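Local coordinates for protein 6-phosphogluconate dehydrogenase, NAD-binding (Mycolicibacterium smegmatis MC2 155, PDB 6SMT) that reduces imines with S-enantioselectivity, probably drawing hydride from the NADPH it binds, at residues 268-278 / 286-294. Residues are numbered along the deposited sequence; the frame is centred on the assembly and turned at random.
Sequences FRGYVDATVAA and SRIASEMTT
Tyr271 and Met292 meet where the last long helix of the helical C-terminal domain, 263-280, packs against the 3-10 turns of 286-292 that follow it. Met292 CG stands 3.5 Å from the centroid of the Tyr271 ring and only 2° off its normal, a CH-pi contact over the middle of the face. SD lies farther out on the same face, a more distant Met-aromatic contact, and the extended chain ends with CE 3.7 Å from Tyr271 CD2. The phenol OH reaches past this packing to hydrogen-bond Asp261 of the second subunit, and Gly188 of that subunit touches both Phe268 and Met292, which places the contact at the dimer interface.

Ile288 is the apolar bump of 286-294 that fills the hollow formed by Phe268, Tyr271, Val272 and Thr275. Its branches divide the work: CG2 lies 3.7 Å from Tyr271 CB, whereas CD1 reaches Val272 CG2 at 3.8 Å. That same Val272 methyl sits over one face of the Phe268 ring, offset toward the rim; Val272 also touches Ala245 of helix 241-257, and Thr275 and Val276 touch Val241.

Glu291 folds back over the helix because its chain bends at chi2 (-66°). Its CG comes 3.4 Å from Thr275 OG1, and OE1 lies 3.7 Å from Ala274 CB, with OE2 against the Ala278 methyl, a packing contact at the partly exposed border. The Thr275 methyl CG2, by contrast, touches Arg287 CG, while the arginine's NE pairs with Asp283.

Thr275 OG1, anti to its carbonyl carbon and beside its backbone N (chi1 -59°), donates to Tyr271 O, which takes Thr275 N from the opposite face of the carbonyl plane. A water completes the link between the segments, donating to Thr275 OG1 at 2.9 Å and to Arg287 O at 2.6 Å.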
ATOM      1  N   PHE B 268      -5.898  11.462   5.287  1.00 13.27           N
ATOM      2  CA  PHE B 268      -5.646  10.519   6.381  1.00 13.13           C
ATOM      3  C   PHE B 268      -5.542  11.226   7.733  1.00 13.66           C
ATOM      4  O   PHE B 268      -6.070  10.744   8.725  1.00 13.53           O
ATOM      5  CB  PHE B 268      -4.374   9.710   6.048  1.00 12.70           C
ATOM      6  CG  PHE B 268      -4.113   8.570   7.001  1.00 12.32           C
ATOM      7  CD1 PHE B 268      -4.974   7.486   7.113  1.00 13.84           C
ATOM      8  CD2 PHE B 268      -2.959   8.596   7.769  1.00 13.49           C
ATOM      9  CE1 PHE B 268      -4.709   6.457   7.999  1.00 13.63           C
ATOM     10  CE2 PHE B 268      -2.695   7.542   8.619  1.00 13.02           C
ATOM     11  CZ  PHE B 268      -3.541   6.498   8.731  1.00 13.10           C
ATOM     12  N   ARG B 269      -4.843  12.324   7.766  0.58 13.40           N
ATOM     13  CA  ARG B 269      -4.736  13.116   9.003  0.58 13.54           C
ATOM     14  C   ARG B 269      -6.116  13.445   9.546  0.58 13.54           C
ATOM     15  O   ARG B 269      -6.349  13.349  10.758  0.58 12.83           O
ATOM     16  CB  ARG B 269      -3.911  14.362   8.773  0.58 14.33           C
ATOM     17  CG  ARG B 269      -3.773  15.168  10.053  0.58 16.17           C
ATOM     18  CD  ARG B 269      -3.067  16.500   9.848  0.58 18.55           C
ATOM     19  NE  ARG B 269      -3.866  17.279   8.920  0.58 22.00           N
ATOM     20  CZ  ARG B 269      -4.650  18.278   9.376  0.58 28.74           C
ATOM     21  NH1 ARG B 269      -4.701  18.505  10.685  0.58 27.39           N
ATOM     22  NH2 ARG B 269      -5.384  18.994   8.537  0.58 34.53           N
ATOM     23  N   GLY B 270      -7.013  13.868   8.656  1.00 13.67           N
ATOM     24  CA  GLY B 270      -8.343  14.183   9.208  1.00 14.74           C
ATOM     25  C   GLY B 270      -8.979  13.061   9.943  1.00 13.52           C
ATOM     26  O   GLY B 270      -9.539  13.251  11.048  1.00 16.37           O
ATOM     27  N   TYR B 271      -8.817  11.801   9.500  1.00 13.44           N
ATOM     28  CA  TYR B 271      -9.350  10.651  10.189  1.00 13.28           C
ATOM     29  C   TYR B 271      -8.604  10.431  11.513  1.00 14.20           C
ATOM     30  O   TYR B 271      -9.192  10.060  12.507  1.00 13.61           O
ATOM     31  CB  TYR B 271      -9.274   9.385   9.345  1.00 13.89           C
ATOM     32  CG  TYR B 271      -9.816   9.513   7.945  1.00 14.07           C
ATOM     33  CD1 TYR B 271     -11.012  10.142   7.630  1.00 15.66           C
ATOM     34  CD2 TYR B 271      -9.116   8.996   6.885  1.00 14.69           C
ATOM     35  CE1 TYR B 271     -11.447  10.259   6.308  1.00 15.90           C
ATOM     36  CE2 TYR B 271      -9.552   9.056   5.576  1.00 16.53           C
ATOM     37  CZ  TYR B 271     -10.732   9.720   5.284  1.00 16.48           C
ATOM     38  OH  TYR B 271     -11.152   9.816   3.977  1.00 17.42           O
ATOM     39  N   VAL B 272      -7.277  10.492  11.451  1.00 13.49           N
ATOM     40  CA  VAL B 272      -6.442  10.330  12.663  1.00 13.46           C
ATOM     41  C   VAL B 272      -6.819  11.356  13.735  1.00 13.54           C
ATOM     42  O   VAL B 272      -7.060  10.966  14.869  1.00 13.97           O
ATOM     43  CB  VAL B 272      -4.962  10.413  12.256  1.00 13.73           C
ATOM     44  CG1 VAL B 272      -4.109  10.462  13.508  1.00 14.91           C
ATOM     45  CG2 VAL B 272      -4.569   9.256  11.382  1.00 13.48           C
ATOM     46  N   ASP B 273      -6.934  12.598  13.336  1.00 13.69           N
ATOM     47  CA  ASP B 273      -7.259  13.649  14.297  1.00 15.02           C
ATOM     48  C   ASP B 273      -8.679  13.414  14.854  1.00 17.11           C
ATOM     49  O   ASP B 273      -8.882  13.728  16.048  1.00 17.21           O
ATOM     50  CB  ASP B 273      -7.114  15.005  13.661  1.00 15.76           C
ATOM     51  CG  ASP B 273      -5.697  15.468  13.433  1.00 18.26           C
ATOM     52  OD1 ASP B 273      -4.772  14.798  14.002  1.00 20.51           O
ATOM     53  OD2 ASP B 273      -5.541  16.520  12.731  1.00 21.99           O
ATOM     54  N   ALA B 274      -9.626  13.037  14.028  1.00 15.65           N
ATOM     55  CA  ALA B 274     -10.960  12.755  14.551  1.00 16.58           C
ATOM     56  C   ALA B 274     -10.941  11.613  15.543  1.00 16.31           C
ATOM     57  O   ALA B 274     -11.664  11.620  16.521  1.00 17.83           O
ATOM     58  CB  ALA B 274     -11.847  12.489  13.409  1.00 16.74           C
ATOM     59  N   THR B 275     -10.056  10.597  15.344  1.00 15.40           N
ATOM     60  CA  THR B 275      -9.973   9.489  16.257  1.00 15.59           C
ATOM     61  C   THR B 275      -9.401   9.951  17.618  1.00 16.16           C
ATOM     62  O   THR B 275      -9.858   9.492  18.662  1.00 16.50           O
ATOM     63  CB  THR B 275      -9.073   8.412  15.627  1.00 15.18           C
ATOM     64  OG1 THR B 275      -9.631   7.990  14.375  1.00 15.64           O
ATOM     65  CG2 THR B 275      -8.964   7.171  16.476  1.00 15.18           C
ATOM     66  N   VAL B 276      -8.399  10.803  17.601  1.00 16.07           N
ATOM     67  CA  VAL B 276      -7.847  11.420  18.829  1.00 16.22           C
ATOM     68  C   VAL B 276      -8.989  12.180  19.510  1.00 18.07           C
ATOM     69  O   VAL B 276      -9.167  12.021  20.754  1.00 18.70           O
ATOM     70  CB  VAL B 276      -6.665  12.327  18.505  1.00 16.89           C
ATOM     71  CG1 VAL B 276      -6.216  13.125  19.742  1.00 20.83           C
ATOM     72  CG2 VAL B 276      -5.527  11.479  17.971  1.00 15.83           C
ATOM     73  N   ALA B 277      -9.688  12.996  18.742  1.00 17.60           N
ATOM     74  CA  ALA B 277     -10.734  13.878  19.341  1.00 19.45           C
ATOM     75  C   ALA B 277     -11.837  13.025  19.943  1.00 20.79           C
ATOM     76  O   ALA B 277     -12.487  13.524  20.955  1.00 23.63           O
ATOM     77  CB  ALA B 277     -11.206  14.843  18.318  1.00 19.64           C
ATOM     78  N   ALA B 278     -12.098  11.825  19.469  1.00 18.30           N
ATOM     79  CA  ALA B 278     -13.113  10.889  19.963  1.00 20.04           C
ATOM     80  C   ALA B 278     -12.638  10.194  21.229  1.00 20.55           C
ATOM     81  O   ALA B 278     -13.394   9.371  21.748  1.00 24.84           O
ATOM     82  CB  ALA B 278     -13.482   9.925  18.911  1.00 21.52           C
ATOM     83  N   SER B 286      -5.870   0.416  14.085  1.00 16.91           N
ATOM     84  CA  SER B 286      -7.095  -0.251  13.632  1.00 17.38           C
ATOM     85  C   SER B 286      -8.362   0.569  13.891  1.00 16.86           C
ATOM     86  O   SER B 286      -9.342   0.463  13.203  1.00 17.78           O
ATOM     87  CB  SER B 286      -7.194  -1.608  14.278  1.00 19.94           C
ATOM     88  OG  SER B 286      -7.101  -1.470  15.701  1.00 19.23           O
ATOM     89  N   ARG B 287      -8.346   1.478  14.843  1.00 16.10           N
ATOM     90  CA  ARG B 287      -9.515   2.307  15.158  1.00 16.06           C
ATOM     91  C   ARG B 287      -9.713   3.396  14.130  1.00 15.93           C
ATOM     92  O   ARG B 287     -10.817   3.924  14.040  1.00 18.07           O
ATOM     93  CB  ARG B 287      -9.242   2.974  16.502  1.00 17.33           C
ATOM     94  CG  ARG B 287     -10.326   3.883  17.029  1.00 19.32           C
ATOM     95  CD  ARG B 287     -11.543   3.182  17.451  1.00 19.37           C
ATOM     96  NE  ARG B 287     -11.420   2.654  18.783  1.00 20.26           N
ATOM     97  CZ  ARG B 287     -12.412   2.113  19.512  1.00 24.47           C
ATOM     98  NH1 ARG B 287     -13.607   1.893  18.966  1.00 26.68           N
ATOM     99  NH2 ARG B 287     -12.142   1.730  20.755  1.00 23.14           N
ATOM    100  N   ILE B 288      -8.690   3.832  13.403  1.00 15.38           N
ATOM    101  CA  ILE B 288      -8.750   5.105  12.608  1.00 14.31           C
ATOM    102  C   ILE B 288      -9.903   5.044  11.613  1.00 15.59           C
ATOM    103  O   ILE B 288     -10.586   6.078  11.386  1.00 16.13           O
ATOM    104  CB  ILE B 288      -7.396   5.398  11.954  1.00 15.55           C
ATOM    105  CG1 ILE B 288      -6.334   5.756  13.002  1.00 16.52           C
ATOM    106  CG2 ILE B 288      -7.509   6.548  10.920  1.00 16.23           C
ATOM    107  CD1 ILE B 288      -4.895   5.625  12.452  1.00 16.91           C
ATOM    108  N   ALA B 289     -10.021   3.957  10.875  1.00 16.35           N
ATOM    109  CA  ALA B 289     -10.954   3.891   9.745  1.00 17.27           C
ATOM    110  C   ALA B 289     -12.399   4.100  10.221  1.00 18.28           C
ATOM    111  O   ALA B 289     -13.234   4.540   9.381  1.00 18.27           O
ATOM    112  CB  ALA B 289     -10.775   2.587   9.045  1.00 17.56           C
ATOM    113  N   SER B 290     -12.737   3.830  11.479  0.54 18.66           N
ATOM    114  CA  SER B 290     -14.102   4.161  11.931  0.54 18.93           C
ATOM    115  C   SER B 290     -14.463   5.599  11.562  0.54 18.73           C
ATOM    116  O   SER B 290     -15.649   5.820  11.204  0.54 18.13           O
ATOM    117  CB  SER B 290     -14.220   3.972  13.410  0.54 20.85           C
ATOM    118  OG  SER B 290     -14.016   2.591  13.693  0.54 21.56           O
ATOM    119  N   GLU B 291     -13.564   6.561  11.740  1.00 17.05           N
ATOM    120  CA  GLU B 291     -13.786   7.989  11.520  1.00 18.24           C
ATOM    121  C   GLU B 291     -13.947   8.327  10.046  1.00 17.12           C
ATOM    122  O   GLU B 291     -14.198   9.485   9.718  1.00 19.36           O
ATOM    123  CB  GLU B 291     -12.743   8.866  12.194  1.00 18.36           C
ATOM    124  CG  GLU B 291     -12.861   8.729  13.704  1.00 20.23           C
ATOM    125  CD  GLU B 291     -14.174   9.290  14.283  1.00 24.99           C
ATOM    126  OE1 GLU B 291     -14.758  10.230  13.677  1.00 24.39           O
ATOM    127  OE2 GLU B 291     -14.510   8.868  15.395  1.00 32.11           O
ATOM    128  N   MET B 292     -13.907   7.352   9.149  1.00 16.94           N
ATOM    129  CA  MET B 292     -14.159   7.579   7.720  1.00 17.50           C
ATOM    130  C   MET B 292     -15.668   7.591   7.478  1.00 17.45           C
ATOM    131  O   MET B 292     -15.983   7.988   6.353  1.00 18.87           O
ATOM    132  CB  MET B 292     -13.471   6.497   6.893  1.00 17.31           C
ATOM    133  CG  MET B 292     -11.929   6.536   7.057  1.00 16.66           C
ATOM    134  SD  MET B 292     -11.207   5.165   6.087  1.00 17.57           S
ATOM    135  CE  MET B 292      -9.476   5.341   6.486  1.00 18.51           C
ATOM    136  N   THR B 293     -16.490   7.158   8.404  1.00 17.27           N
ATOM    137  CA  THR B 293     -17.968   7.190   8.142  1.00 17.52           C
ATOM    138  C   THR B 293     -18.405   8.620   7.874  1.00 20.79           C
ATOM    139  O   THR B 293     -17.869   9.585   8.512  1.00 22.66           O
ATOM    140  CB  THR B 293     -18.686   6.513   9.305  1.00 21.83           C
ATOM    141  OG1 THR B 293     -20.035   6.355   8.849  1.00 19.91           O
ATOM    142  CG2 THR B 293     -18.630   7.339  10.567  1.00 23.74           C
ATOM    143  N   THR B 294     -19.401   8.764   6.995  1.00 20.47           N
ATOM    144  CA  THR B 294     -20.169  10.047   6.851  1.00 23.72           C
ATOM    145  C   THR B 294     -21.608   9.868   7.364  1.00 26.32           C
ATOM    146  O   THR B 294     -22.414  10.848   7.159  1.00 27.99           O
ATOM    147  CB  THR B 294     -20.156  10.531   5.401  1.00 27.32           C
ATOM    148  OG1 THR B 294     -20.898   9.560   4.679  1.00 28.87           O
ATOM    149  CG2 THR B 294     -18.718  10.704   4.892  1.00 28.62           C
TER
HETATM  150  O   HOH W   1     -11.840   6.123  14.876  0.54 26.79           O